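Local coordinates for protein CD180 antigen (Mus musculus, PDB 3T6Q) that probably cooperates with MD-1 and TLR4 in the innate B-cell response to bacterial lipopolysaccharide, leading to NF-kappa-B activation, at residues Ile94-Ala97 with Glu98-Ser102; Lys148-Thr152 with Glu153-Val157; Leu184-Gly188 with Asn189-Gly193; Gly464-Gln467 with Lys468-Leu472; Glu588-Pro591 with Leu592-Gly595. All blocks are in the same frame, centred on the assembly; numbering follows the deposited sequence.

Contact 1 (Ile94-Ala97 with Glu98-Ser102)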
loop_
_atom_site.group_PDB
_atom_site.type_symbol
_atom_site.label_atom_id
_atom_site.label_comp_id
_atom_site.label_asym_id
_atom_site.label_seq_id
_atom_site.Cartn_x
_atom_site.Cartn_y
_atom_site.Cartn_z
ATOM N N ILE A 94 7.603 -0.119 9.426
ATOM C CA ILE A 94 8.823 -0.422 8.666
ATOM C C ILE A 94 9.381 -1.796 9.080
ATOM O O ILE A 94 9.861 -2.547 8.245
ATOM C CB ILE A 94 9.886 0.680 8.885
ATOM C CG1 ILE A 94 9.317 2.041 8.425
ATOM C CG2 ILE A 94 11.203 0.351 8.122
ATOM C CD1 ILE A 94 10.129 3.230 8.905
ATOM N N PHE A 95 9.332 -2.112 10.370
ATOM C CA PHE A 95 9.893 -3.400 10.806
ATOM C C PHE A 95 9.348 -3.792 12.134
ATOM O O PHE A 95 9.115 -2.955 12.979
ATOM C CB PHE A 95 11.439 -3.347 10.919
ATOM C CG PHE A 95 12.119 -4.710 10.894
ATOM C CD1 PHE A 95 12.300 -5.394 9.697
ATOM C CD2 PHE A 95 12.618 -5.285 12.083
ATOM C CE1 PHE A 95 12.944 -6.631 9.674
ATOM C CE2 PHE A 95 13.262 -6.521 12.069
ATOM C CZ PHE A 95 13.419 -7.194 10.854
ATOM N N MET A 96 9.240 -5.097 12.335
ATOM C CA MET A 96 8.731 -5.616 13.583
ATOM C C MET A 96 9.701 -6.716 14.022
ATOM O O MET A 96 9.991 -7.667 13.265
ATOM C CB MET A 96 7.313 -6.154 13.347
ATOM C CG MET A 96 6.745 -6.878 14.551
ATOM S SD MET A 96 5.017 -7.300 14.201
ATOM C CE MET A 96 4.442 -7.680 15.846
ATOM N N ALA A 97 10.233 -6.551 15.226
ATOM C CA ALA A 97 11.250 -7.454 15.762
ATOM C C ALA A 97 10.764 -8.884 15.986
ATOM O O ALA A 97 9.587 -9.128 16.295
ATOM C CB ALA A 97 11.812 -6.866 17.042
ATOM N N GLU A 98 11.684 -9.823 15.819
ATOM C CA GLU A 98 11.452 -11.254 16.088
ATOM C C GLU A 98 10.735 -11.475 17.421
ATOM O O GLU A 98 9.793 -12.269 17.484
ATOM C CB GLU A 98 12.809 -11.964 16.114
ATOM C CG GLU A 98 13.055 -13.101 15.148
ATOM C CD GLU A 98 12.201 -13.100 13.892
ATOM O OE1 GLU A 98 12.402 -12.273 12.963
ATOM O OE2 GLU A 98 11.344 -13.997 13.818
ATOM N N THR A 99 11.180 -10.777 18.476
ATOM C CA THR A 99 10.657 -10.961 19.846
ATOM C C THR A 99 9.548 -9.970 20.256
ATOM O O THR A 99 9.168 -9.892 21.433
ATOM C CB THR A 99 11.801 -10.900 20.903
ATOM O OG1 THR A 99 12.312 -9.559 21.000
ATOM C CG2 THR A 99 12.918 -11.827 20.537
ATOM N N ALA A 100 9.031 -9.193 19.298
ATOM C CA ALA A 100 8.055 -8.162 19.632
ATOM C C ALA A 100 6.842 -8.774 20.315
ATOM O O ALA A 100 6.313 -8.205 21.289
ATOM C CB ALA A 100 7.623 -7.392 18.377
ATOM N N LEU A 101 6.436 -9.962 19.848
ATOM C CA LEU A 101 5.261 -10.647 20.419
ATOM C C LEU A 101 5.613 -11.818 21.362
ATOM O O LEU A 101 4.845 -12.781 21.467
ATOM C CB LEU A 101 4.364 -11.162 19.275
ATOM C CG LEU A 101 3.624 -10.110 18.437
ATOM C CD1 LEU A 101 3.039 -10.758 17.181
ATOM C CD2 LEU A 101 2.531 -9.493 19.303
ATOM N N SER A 102 6.742 -11.722 22.066
ATOM C CA SER A 102 7.174 -12.780 22.998
ATOM C C SER A 102 6.246 -12.866 24.209
ATOM O O SER A 102 5.980 -13.941 24.712
ATOM C CB SER A 102 8.637 -12.553 23.442
ATOM O OG SER A 102 8.743 -11.353 24.245
HETATM O O HOH W 1 7.025 -10.631 16.986
#
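M96 and L101 meet nearly at right angles in two overlapping type I turns, A97 to A100 and T99 to S102, which follow strand 95-96 in leucine-rich repeat 3. The thioether chain of M96 runs extended from a CG placed anti to the backbone N (chi1 173°), and this shape carries it past A100 to the leucine. Its CG passes 4.0 Å from A100 CB, and the terminal CE comes within 3.6 Å of L101 CD1. A long, unbranched methionine suits this place because its tip can reach L101 past A100; I72 and F112 also pack on it. A100 points its methyl back at strand 95-96, where a small side chain fits between M96 and A97: A97 CB is 4.4 Å from A100 CB. E98 faces away from this apolar side, and its carboxylate finds its partner outside the turn, in a salt bridge to a basic side chain on the chain of another protein, presumably MD-1. The first turn is closed by A100 N, which donates to A97 O at 3.1 Å. A water extends the link, accepting from L101 N at 3.0 Å and lying 3.0 Å from that same A97 O.

Contact 2 (Lys148-Thr152 with Glu153-Val157); sequences KGFPT and EKLKV
L155 turns its side chain back toward T152 and F150 where the chain bends just before strand 157-159. Its CB lies closest, 3.3 Å from T152 O, directly beside the bond that closes the turn. From there the chi1 torsion of -165° sets CG opposite the backbone N and carries the branch toward the aromatic residue. At the tip, L155 CD2 is 4.4 Å from F150 CE2, a loose apolar contact in which the methyl approaches the ring obliquely. F150 also packs on L131, near the start of the same repeat. Here the chain passes from leucine-rich repeat 5 into repeat 6, and L155 is the first leucine of the LxxLxL pattern, whose apolar side chains fill the interior of the solenoid. The backbone makes the passage with a type I turn from T152 to L155, in which L155 N donates to T152 O at 3.0 Å. T152 itself is buried and packs on L146 and Q178; a compact, branched side chain suits a buried site beside them. E153, by contrast, is an exposed residue and keeps its carboxylate on the exposed side, as suits a charged group. The peptide N of E153 is nevertheless buried, with no partner in the model. P151 has no N-H to satisfy, and its carbonyl is met by a water: that water donates to P151 O at 2.8 Å and accepts only weakly from K154 N at 3.4 Å.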
loop_
_atom_site.group_PDB
_atom_site.type_symbol
_atom_site.label_atom_id
_atom_site.label_comp_id
_atom_site.label_asym_id
_atom_site.label_seq_id
_atom_site.Cartn_x
_atom_site.Cartn_y
_atom_site.Cartn_z
ATOM N N LYS A 148 6.213 -21.150 7.234
ATOM C CA LYS A 148 6.619 -22.384 7.915
ATOM C C LYS A 148 6.644 -22.177 9.432
ATOM O O LYS A 148 7.214 -21.191 9.924
ATOM C CB LYS A 148 8.002 -22.870 7.428
ATOM C CG LYS A 148 8.278 -22.723 5.929
ATOM C CD LYS A 148 9.123 -21.488 5.601
ATOM C CE LYS A 148 8.282 -20.307 5.116
ATOM N NZ LYS A 148 7.917 -20.430 3.675
ATOM N N GLY A 149 6.005 -23.089 10.159
ATOM C CA GLY A 149 6.002 -23.039 11.615
ATOM C C GLY A 149 5.156 -21.927 12.211
ATOM O O GLY A 149 5.504 -21.344 13.249
ATOM N N PHE A 150 4.048 -21.620 11.547
ATOM C CA PHE A 150 2.995 -20.844 12.180
ATOM C C PHE A 150 1.869 -21.815 12.555
ATOM O O PHE A 150 1.365 -22.524 11.686
ATOM C CB PHE A 150 2.507 -19.713 11.268
ATOM C CG PHE A 150 1.215 -19.106 11.723
ATOM C CD1 PHE A 150 0.985 -18.860 13.094
ATOM C CD2 PHE A 150 0.220 -18.798 10.797
ATOM C CE1 PHE A 150 -0.224 -18.328 13.530
ATOM C CE2 PHE A 150 -0.985 -18.247 11.223
ATOM C CZ PHE A 150 -1.209 -18.024 12.587
ATOM N N PRO A 151 1.508 -21.902 13.860
ATOM C CA PRO A 151 0.468 -22.895 14.173
ATOM C C PRO A 151 -0.908 -22.437 13.688
ATOM O O PRO A 151 -1.292 -21.271 13.826
ATOM C CB PRO A 151 0.531 -23.036 15.712
ATOM C CG PRO A 151 1.835 -22.417 16.104
ATOM C CD PRO A 151 2.074 -21.323 15.094
ATOM N N THR A 152 -1.607 -23.372 13.081
ATOM C CA THR A 152 -2.830 -23.071 12.382
ATOM C C THR A 152 -3.953 -23.796 13.104
ATOM O O THR A 152 -5.111 -23.641 12.761
ATOM C CB THR A 152 -2.721 -23.506 10.904
ATOM O OG1 THR A 152 -2.508 -24.917 10.842
ATOM C CG2 THR A 152 -1.545 -22.815 10.207
ATOM N N GLU A 153 -3.612 -24.551 14.149
ATOM C CA GLU A 153 -4.568 -25.465 14.777
ATOM C C GLU A 153 -5.782 -24.805 15.394
ATOM O O GLU A 153 -6.878 -25.367 15.362
ATOM C CB GLU A 153 -3.859 -26.338 15.829
ATOM C CG GLU A 153 -2.419 -26.678 15.447
ATOM C CD GLU A 153 -1.755 -27.653 16.411
ATOM O OE1 GLU A 153 -2.036 -27.607 17.635
ATOM O OE2 GLU A 153 -0.935 -28.472 15.941
ATOM N N LYS A 154 -5.614 -23.624 15.993
ATOM C CA LYS A 154 -6.750 -22.913 16.576
ATOM C C LYS A 154 -7.255 -21.777 15.635
ATOM O O LYS A 154 -8.181 -21.065 15.970
ATOM C CB LYS A 154 -6.375 -22.366 17.961
ATOM C CG LYS A 154 -5.917 -23.481 18.935
ATOM C CD LYS A 154 -7.032 -23.831 19.892
ATOM C CE LYS A 154 -7.454 -25.286 19.780
ATOM N NZ LYS A 154 -6.576 -26.210 20.543
ATOM N N LEU A 155 -6.655 -21.658 14.459
ATOM C CA LEU A 155 -7.049 -20.574 13.492
ATOM C C LEU A 155 -8.472 -20.788 12.965
ATOM O O LEU A 155 -8.759 -21.843 12.388
ATOM C CB LEU A 155 -6.033 -20.510 12.351
ATOM C CG LEU A 155 -6.037 -19.274 11.451
ATOM C CD1 LEU A 155 -5.730 -17.986 12.240
ATOM C CD2 LEU A 155 -5.065 -19.499 10.308
ATOM N N LYS A 156 -9.355 -19.814 13.201
ATOM C CA LYS A 156 -10.743 -19.858 12.697
ATOM C C LYS A 156 -11.086 -18.742 11.673
ATOM O O LYS A 156 -12.028 -18.920 10.872
ATOM C CB LYS A 156 -11.743 -19.781 13.831
ATOM C CG LYS A 156 -11.628 -20.876 14.890
ATOM C CD LYS A 156 -11.668 -22.279 14.266
ATOM C CE LYS A 156 -11.438 -23.359 15.343
ATOM N NZ LYS A 156 -11.304 -24.702 14.703
ATOM N N VAL A 157 -10.352 -17.610 11.714
ATOM C CA VAL A 157 -10.560 -16.466 10.741
ATOM C C VAL A 157 -9.250 -16.038 10.105
ATOM O O VAL A 157 -8.285 -15.678 10.800
ATOM C CB VAL A 157 -11.247 -15.265 11.417
ATOM C CG1 VAL A 157 -11.376 -14.076 10.466
ATOM C CG2 VAL A 157 -12.652 -15.676 11.885
HETATM O O HOH W 2 -3.575 -20.928 15.398
#

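Contact 3 (Leu184-Gly188 with Asn189-Gly193); sequences LNLNG and NDIAG
L186 and N189 meet in a type II turn of leucine-rich repeat 7, where the LxLxxNxL pattern leaves strand 182-185 and bends into the loop before strand 193-194. N185 OD1 accepts from N187 N at 2.9 Å, an Asx turn at the entry to the bend, and G188 takes the positive phi (77°) that suits the third position of a type II turn. N189, which opens the second segment, is the signature asparagine of the pattern. Its backbone N closes the turn on L186 O at 3.1 Å, while its amide ND2 reaches the same oxygen in a weak bond of 3.2 Å; the side chain crosses that of L186 at about a right angle. The stronger partners of the amide lie in the preceding repeat: ND2 donates to F160 O and OD1 accepts from I165 N. Asparagine, both donor and acceptor, can serve backbone groups of two coils. Next, D190 points away from the first segment and packs on H166 of the second subunit, another copy of this protein. I191, buried, occupies the apolar position after the asparagine, its CD1 lying 4.5 Å from L186 CD1.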
loop_
_atom_site.group_PDB
_atom_site.type_symbol
_atom_site.label_atom_id
_atom_site.label_comp_id
_atom_site.label_asym_id
_atom_site.label_seq_id
_atom_site.Cartn_x
_atom_site.Cartn_y
_atom_site.Cartn_z
ATOM N N LEU A 184 -12.306 -17.991 5.474
ATOM C CA LEU A 184 -11.210 -17.382 4.756
ATOM C C LEU A 184 -11.865 -16.260 3.920
ATOM O O LEU A 184 -12.750 -16.535 3.124
ATOM C CB LEU A 184 -10.607 -18.435 3.852
ATOM C CG LEU A 184 -9.188 -18.399 3.295
ATOM C CD1 LEU A 184 -9.167 -18.891 1.844
ATOM C CD2 LEU A 184 -8.416 -17.077 3.437
ATOM N N ASN A 185 -11.510 -14.999 4.173
ATOM C CA ASN A 185 -12.129 -13.885 3.436
ATOM C C ASN A 185 -11.192 -13.371 2.348
ATOM O O ASN A 185 -10.114 -12.801 2.647
ATOM C CB ASN A 185 -12.523 -12.755 4.412
ATOM C CG ASN A 185 -13.269 -11.617 3.701
ATOM O OD1 ASN A 185 -13.576 -11.719 2.507
ATOM N ND2 ASN A 185 -13.482 -10.510 4.400
ATOM N N LEU A 186 -11.570 -13.584 1.088
ATOM C CA LEU A 186 -10.844 -13.024 -0.052
ATOM C C LEU A 186 -11.620 -11.923 -0.812
ATOM O O LEU A 186 -11.301 -11.614 -1.969
ATOM C CB LEU A 186 -10.413 -14.111 -1.038
ATOM C CG LEU A 186 -9.334 -15.023 -0.454
ATOM C CD1 LEU A 186 -9.246 -16.358 -1.201
ATOM C CD2 LEU A 186 -7.981 -14.290 -0.500
ATOM N N ASN A 187 -12.611 -11.332 -0.148
ATOM C CA ASN A 187 -13.355 -10.175 -0.695
ATOM C C ASN A 187 -12.387 -9.135 -1.241
ATOM O O ASN A 187 -11.458 -8.767 -0.557
ATOM C CB ASN A 187 -14.200 -9.541 0.440
ATOM C CG ASN A 187 -15.041 -8.349 -0.026
ATOM O OD1 ASN A 187 -15.236 -8.135 -1.222
ATOM N ND2 ASN A 187 -15.551 -7.577 0.923
ATOM N N GLY A 188 -12.591 -8.669 -2.473
ATOM C CA GLY A 188 -11.768 -7.583 -3.006
ATOM C C GLY A 188 -10.392 -8.069 -3.444
ATOM O O GLY A 188 -9.445 -7.298 -3.461
ATOM N N ASN A 189 -10.266 -9.366 -3.761
ATOM C CA ASN A 189 -9.078 -9.868 -4.441
ATOM C C ASN A 189 -9.525 -10.465 -5.777
ATOM O O ASN A 189 -10.385 -11.348 -5.822
ATOM C CB ASN A 189 -8.416 -10.993 -3.613
ATOM C CG ASN A 189 -7.714 -10.459 -2.358
ATOM O OD1 ASN A 189 -6.531 -10.113 -2.408
ATOM N ND2 ASN A 189 -8.446 -10.325 -1.272
ATOM N N ASP A 190 -8.900 -10.050 -6.854
ATOM C CA ASP A 190 -9.342 -10.525 -8.146
ATOM C C ASP A 190 -8.653 -11.853 -8.491
ATOM O O ASP A 190 -7.548 -11.883 -9.029
ATOM C CB ASP A 190 -9.136 -9.471 -9.232
ATOM C CG ASP A 190 -9.835 -9.846 -10.538
ATOM O OD1 ASP A 190 -10.896 -10.555 -10.503
ATOM O OD2 ASP A 190 -9.310 -9.431 -11.581
ATOM N N ILE A 191 -9.332 -12.951 -8.162
ATOM C CA ILE A 191 -8.785 -14.275 -8.392
ATOM C C ILE A 191 -8.952 -14.620 -9.863
ATOM O O ILE A 191 -10.057 -14.686 -10.359
ATOM C CB ILE A 191 -9.456 -15.366 -7.520
ATOM C CG1 ILE A 191 -9.504 -14.933 -6.057
ATOM C CG2 ILE A 191 -8.735 -16.708 -7.671
ATOM C CD1 ILE A 191 -8.182 -14.984 -5.324
ATOM N N ALA A 192 -7.826 -14.782 -10.555
ATOM C CA ALA A 192 -7.824 -15.157 -11.969
ATOM C C ALA A 192 -7.551 -16.636 -12.215
ATOM O O ALA A 192 -7.854 -17.120 -13.286
ATOM C CB ALA A 192 -6.862 -14.285 -12.777
ATOM N N GLY A 193 -7.046 -17.372 -11.226
ATOM C CA GLY A 193 -6.848 -18.821 -11.417
ATOM C C GLY A 193 -6.752 -19.536 -10.097
ATOM O O GLY A 193 -6.341 -18.960 -9.098
#

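Contact 4 (Gly464-Gln467 with Lys468-Leu472)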
loop_
_atom_site.group_PDB
_atom_site.type_symbol
_atom_site.label_atom_id
_atom_site.label_comp_id
_atom_site.label_asym_id
_atom_site.label_seq_id
_atom_site.Cartn_x
_atom_site.Cartn_y
_atom_site.Cartn_z
ATOM N N GLY A 464 -55.901 12.127 23.891
ATOM C CA GLY A 464 -54.676 11.798 24.653
ATOM C C GLY A 464 -54.948 11.146 25.995
ATOM O O GLY A 464 -54.121 11.232 26.905
ATOM N N ASN A 465 -56.113 10.538 26.149
ATOM C CA ASN A 465 -56.449 9.880 27.401
ATOM C C ASN A 465 -56.699 8.368 27.253
ATOM O O ASN A 465 -57.518 7.955 26.429
ATOM C CB ASN A 465 -57.690 10.509 28.035
ATOM C CG ASN A 465 -58.034 9.875 29.375
ATOM O OD1 ASN A 465 -57.207 9.846 30.290
ATOM N ND2 ASN A 465 -59.243 9.301 29.478
ATOM N N ILE A 466 -56.061 7.556 28.099
ATOM C CA ILE A 466 -56.398 6.136 28.146
ATOM C C ILE A 466 -57.470 5.966 29.177
ATOM O O ILE A 466 -57.225 6.167 30.368
ATOM C CB ILE A 466 -55.199 5.237 28.493
ATOM C CG1 ILE A 466 -53.987 5.595 27.596
ATOM C CG2 ILE A 466 -55.582 3.778 28.293
ATOM C CD1 ILE A 466 -52.809 4.634 27.781
ATOM N N GLN A 467 -58.654 5.579 28.713
ATOM C CA GLN A 467 -59.827 5.349 29.590
ATOM C C GLN A 467 -59.755 4.012 30.268
ATOM O O GLN A 467 -58.929 3.182 29.905
ATOM C CB GLN A 467 -61.119 5.437 28.798
ATOM C CG GLN A 467 -61.596 6.870 28.619
ATOM C CD GLN A 467 -62.773 6.984 27.677
ATOM O OE1 GLN A 467 -62.687 6.609 26.505
ATOM N NE2 GLN A 467 -63.875 7.518 28.179
ATOM N N LYS A 468 -60.606 3.822 31.271
ATOM C CA LYS A 468 -60.738 2.542 31.946
ATOM C C LYS A 468 -61.018 1.443 30.914
ATOM O O LYS A 468 -60.472 0.360 31.013
ATOM C CB LYS A 468 -61.888 2.611 32.956
ATOM C CG LYS A 468 -62.135 1.305 33.690
ATOM C CD LYS A 468 -63.133 1.501 34.829
ATOM C CE LYS A 468 -63.545 0.158 35.403
ATOM N NZ LYS A 468 -63.780 0.258 36.870
ATOM N N THR A 469 -61.868 1.731 29.927
ATOM C CA THR A 469 -62.078 0.773 28.837
ATOM C C THR A 469 -61.207 1.149 27.662
ATOM O O THR A 469 -61.229 2.296 27.173
ATOM C CB THR A 469 -63.550 0.657 28.395
ATOM O OG1 THR A 469 -63.977 1.913 27.883
ATOM C CG2 THR A 469 -64.433 0.302 29.576
ATOM N N ASN A 470 -60.414 0.182 27.224
ATOM C CA ASN A 470 -59.491 0.418 26.122
ATOM C C ASN A 470 -59.194 -0.938 25.436
ATOM O O ASN A 470 -59.609 -1.995 25.941
ATOM C CB ASN A 470 -58.240 1.119 26.673
ATOM C CG ASN A 470 -57.517 0.287 27.729
ATOM O OD1 ASN A 470 -56.990 -0.800 27.425
ATOM N ND2 ASN A 470 -57.487 0.779 28.979
ATOM N N SER A 471 -58.510 -0.925 24.294
ATOM C CA SER A 471 -58.195 -2.206 23.608
ATOM C C SER A 471 -57.294 -3.175 24.390
ATOM O O SER A 471 -57.300 -4.372 24.108
ATOM C CB SER A 471 -57.523 -1.934 22.272
ATOM O OG SER A 471 -56.239 -1.389 22.523
ATOM N N LEU A 472 -56.515 -2.657 25.353
ATOM C CA LEU A 472 -55.472 -3.450 26.025
ATOM C C LEU A 472 -55.985 -4.413 27.066
ATOM O O LEU A 472 -55.305 -5.378 27.404
ATOM C CB LEU A 472 -54.397 -2.545 26.667
ATOM C CG LEU A 472 -53.771 -1.466 25.782
ATOM C CD1 LEU A 472 -52.963 -0.523 26.671
ATOM C CD2 LEU A 472 -52.869 -2.079 24.698
HETATM O O HOH W 3 -59.189 4.320 26.163
#
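Between Q467 and N470 the backbone reverses after strand 465-466, with K468 alone of the intervening residues in a helical conformation, and a side chain rather than a peptide N-H ties the two arms together. N470 points back at the strand and its ND2 donates to Q467 O at 3.0 Å. The bond is nearly straight (168° at the hydrogen), runs almost along the C=O axis and lies in the amide plane. A chi1 of 60° holds the amide between the backbone N and carbonyl carbon of N470, which brings ND2 round to Q467. On the strand side, I466 CG2 sits 3.6 Å from N470 ND2, so the buried amide has an apolar neighbour beside its polar bond; I466 packs on F461 and A495 as well, a place suited to a branched hydrocarbon. ND2 has a second acceptor in A495 O of the next repeat. Across the mouth of the bend a water accepts from Q467 N at 2.9 Å and donates to T469 O at 3.0 Å. Q467 and K468, long and polar, are exposed residues suited to the surface. The other end of the amide, N470 OD1, accepts in its carbonyl plane from L472 N at 2.8 Å: an Asx turn, here set in the loop by which leucine-rich repeat 16 returns toward strand 480-482.

Contact 5 (Glu588-Pro591 with Leu592-Gly595)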
loop_
_atom_site.group_PDB
_atom_site.type_symbol
_atom_site.label_atom_id
_atom_site.label_comp_id
_atom_site.label_asym_id
_atom_site.label_seq_id
_atom_site.Cartn_x
_atom_site.Cartn_y
_atom_site.Cartn_z
ATOM N N GLU A 588 -35.992 21.138 37.767
ATOM C CA GLU A 588 -36.405 22.204 36.877
ATOM C C GLU A 588 -36.754 23.462 37.704
ATOM O O GLU A 588 -36.627 24.584 37.224
ATOM C CB GLU A 588 -37.577 21.759 36.016
ATOM C CG GLU A 588 -38.258 22.823 35.185
ATOM C CD GLU A 588 -37.338 23.474 34.155
ATOM O OE1 GLU A 588 -37.687 24.559 33.636
ATOM O OE2 GLU A 588 -36.267 22.918 33.873
ATOM N N ASN A 589 -37.214 23.271 38.930
ATOM C CA ASN A 589 -37.461 24.388 39.841
ATOM C C ASN A 589 -36.952 24.018 41.223
ATOM O O ASN A 589 -36.975 22.833 41.576
ATOM C CB ASN A 589 -38.973 24.737 39.910
ATOM C CG ASN A 589 -39.454 25.441 38.664
ATOM O OD1 ASN A 589 -39.236 26.636 38.499
ATOM N ND2 ASN A 589 -40.089 24.704 37.768
ATOM N N PRO A 590 -36.511 25.019 42.022
ATOM C CA PRO A 590 -36.436 26.474 41.739
ATOM C C PRO A 590 -35.351 26.828 40.718
ATOM O O PRO A 590 -34.455 26.023 40.481
ATOM C CB PRO A 590 -36.076 27.073 43.114
ATOM C CG PRO A 590 -35.436 25.970 43.893
ATOM C CD PRO A 590 -36.144 24.719 43.415
ATOM N N PRO A 591 -35.406 28.043 40.126
ATOM C CA PRO A 591 -34.372 28.457 39.178
ATOM C C PRO A 591 -32.957 28.255 39.708
ATOM O O PRO A 591 -32.097 27.848 38.944
ATOM C CB PRO A 591 -34.688 29.944 38.931
ATOM C CG PRO A 591 -36.170 30.001 39.089
ATOM C CD PRO A 591 -36.457 29.071 40.248
ATOM N N LEU A 592 -32.737 28.452 41.009
ATOM C CA LEU A 592 -31.406 28.262 41.605
ATOM C C LEU A 592 -30.884 26.837 41.399
ATOM O O LEU A 592 -29.682 26.629 41.216
ATOM C CB LEU A 592 -31.409 28.585 43.113
ATOM C CG LEU A 592 -30.051 28.576 43.831
ATOM C CD1 LEU A 592 -29.151 29.680 43.276
ATOM C CD2 LEU A 592 -30.188 28.659 45.360
ATOM N N LEU A 593 -31.786 25.860 41.457
ATOM C CA LEU A 593 -31.402 24.441 41.323
ATOM C C LEU A 593 -31.646 23.837 39.933
ATOM O O LEU A 593 -31.483 22.627 39.752
ATOM C CB LEU A 593 -32.101 23.604 42.418
ATOM C CG LEU A 593 -31.840 23.926 43.889
ATOM C CD1 LEU A 593 -32.663 23.027 44.808
ATOM C CD2 LEU A 593 -30.367 23.835 44.253
ATOM N N ARG A 594 -31.969 24.667 38.937
ATOM C CA ARG A 594 -32.294 24.168 37.612
ATOM C C ARG A 594 -31.078 23.478 36.992
ATOM O O ARG A 594 -30.003 24.067 36.932
ATOM C CB ARG A 594 -32.774 25.303 36.701
ATOM C CG ARG A 594 -33.088 24.864 35.278
ATOM C CD ARG A 594 -33.923 25.916 34.550
ATOM N NE ARG A 594 -35.115 26.239 35.343
ATOM C CZ ARG A 594 -35.737 27.416 35.367
ATOM N NH1 ARG A 594 -35.302 28.430 34.621
ATOM N NH2 ARG A 594 -36.797 27.586 36.155
ATOM N N GLY A 595 -31.242 22.240 36.522
ATOM C CA GLY A 595 -30.118 21.521 35.916
ATOM C C GLY A 595 -29.277 20.795 36.943
ATOM O O GLY A 595 -28.388 20.071 36.572
#
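R594 lies alongside E588, pointing the same way, and grips its backbone rather than its carboxylate by hydrogen bonds. Two nitrogens on one side of the guanidinium converge on E588 O: NE at 2.9 Å and NH2 at 3.2 Å. The oxygen lies in the guanidinium plane; NE points at it fairly straight, NH2 at a more bent angle. The E588 carboxylate adds charge alone, because OE1 sits over one face, 3.5 Å from R594 NE, and no N-H points at it; the two flat groups are only 14° from parallel. P591 CA lies over the opposite face, toward its rim, and N589 OD1 approaches the edge, 3.5 Å from NH2, with its amide turned steeply (83°) to the guanidinium. A bend at chi3 of R594 (-53°) lets the otherwise extended chain bring this end over the strand. A short 3-10 segment adds two backbone bonds: L593 N donates to P590 O at 2.8 Å, and R594 N to P591 O at 3.2 Å. Prolines suit its start, since they have no N-H to be satisfied, and the peptide before P590 is cis, turning the chain sharply out of strand 587-589. L593 CD1 meets P590 CD at 4.1 Å and packs on C561. G595, with its positive phi, leads on within the LRRCT cap. With one carbonyl taking two arginine donors and a carboxylate over one face, the positive charge of R594 is probably favoured, and its rotation is restrained at an exposed surface.

From the N terminus the five contacts follow one another in series; none nests in or crosses another, and each closes a turn within one continuous run of chain. Contact 1 bends the chain after strand 95-96, contact 2 carries it from repeat 5 into repeat 6, and contact 3 turns it out of strand 182-185. The centres of contacts 2 and 3 are about 20 Å apart, their nearest atoms about 5 Å. Contact 4, about 60 Å from contact 3 between centres, closes a loop in repeat 16 across the horseshoe. Contact 5 turns the chain in the LRRCT cap, its centre about 35 Å from that of contact 4.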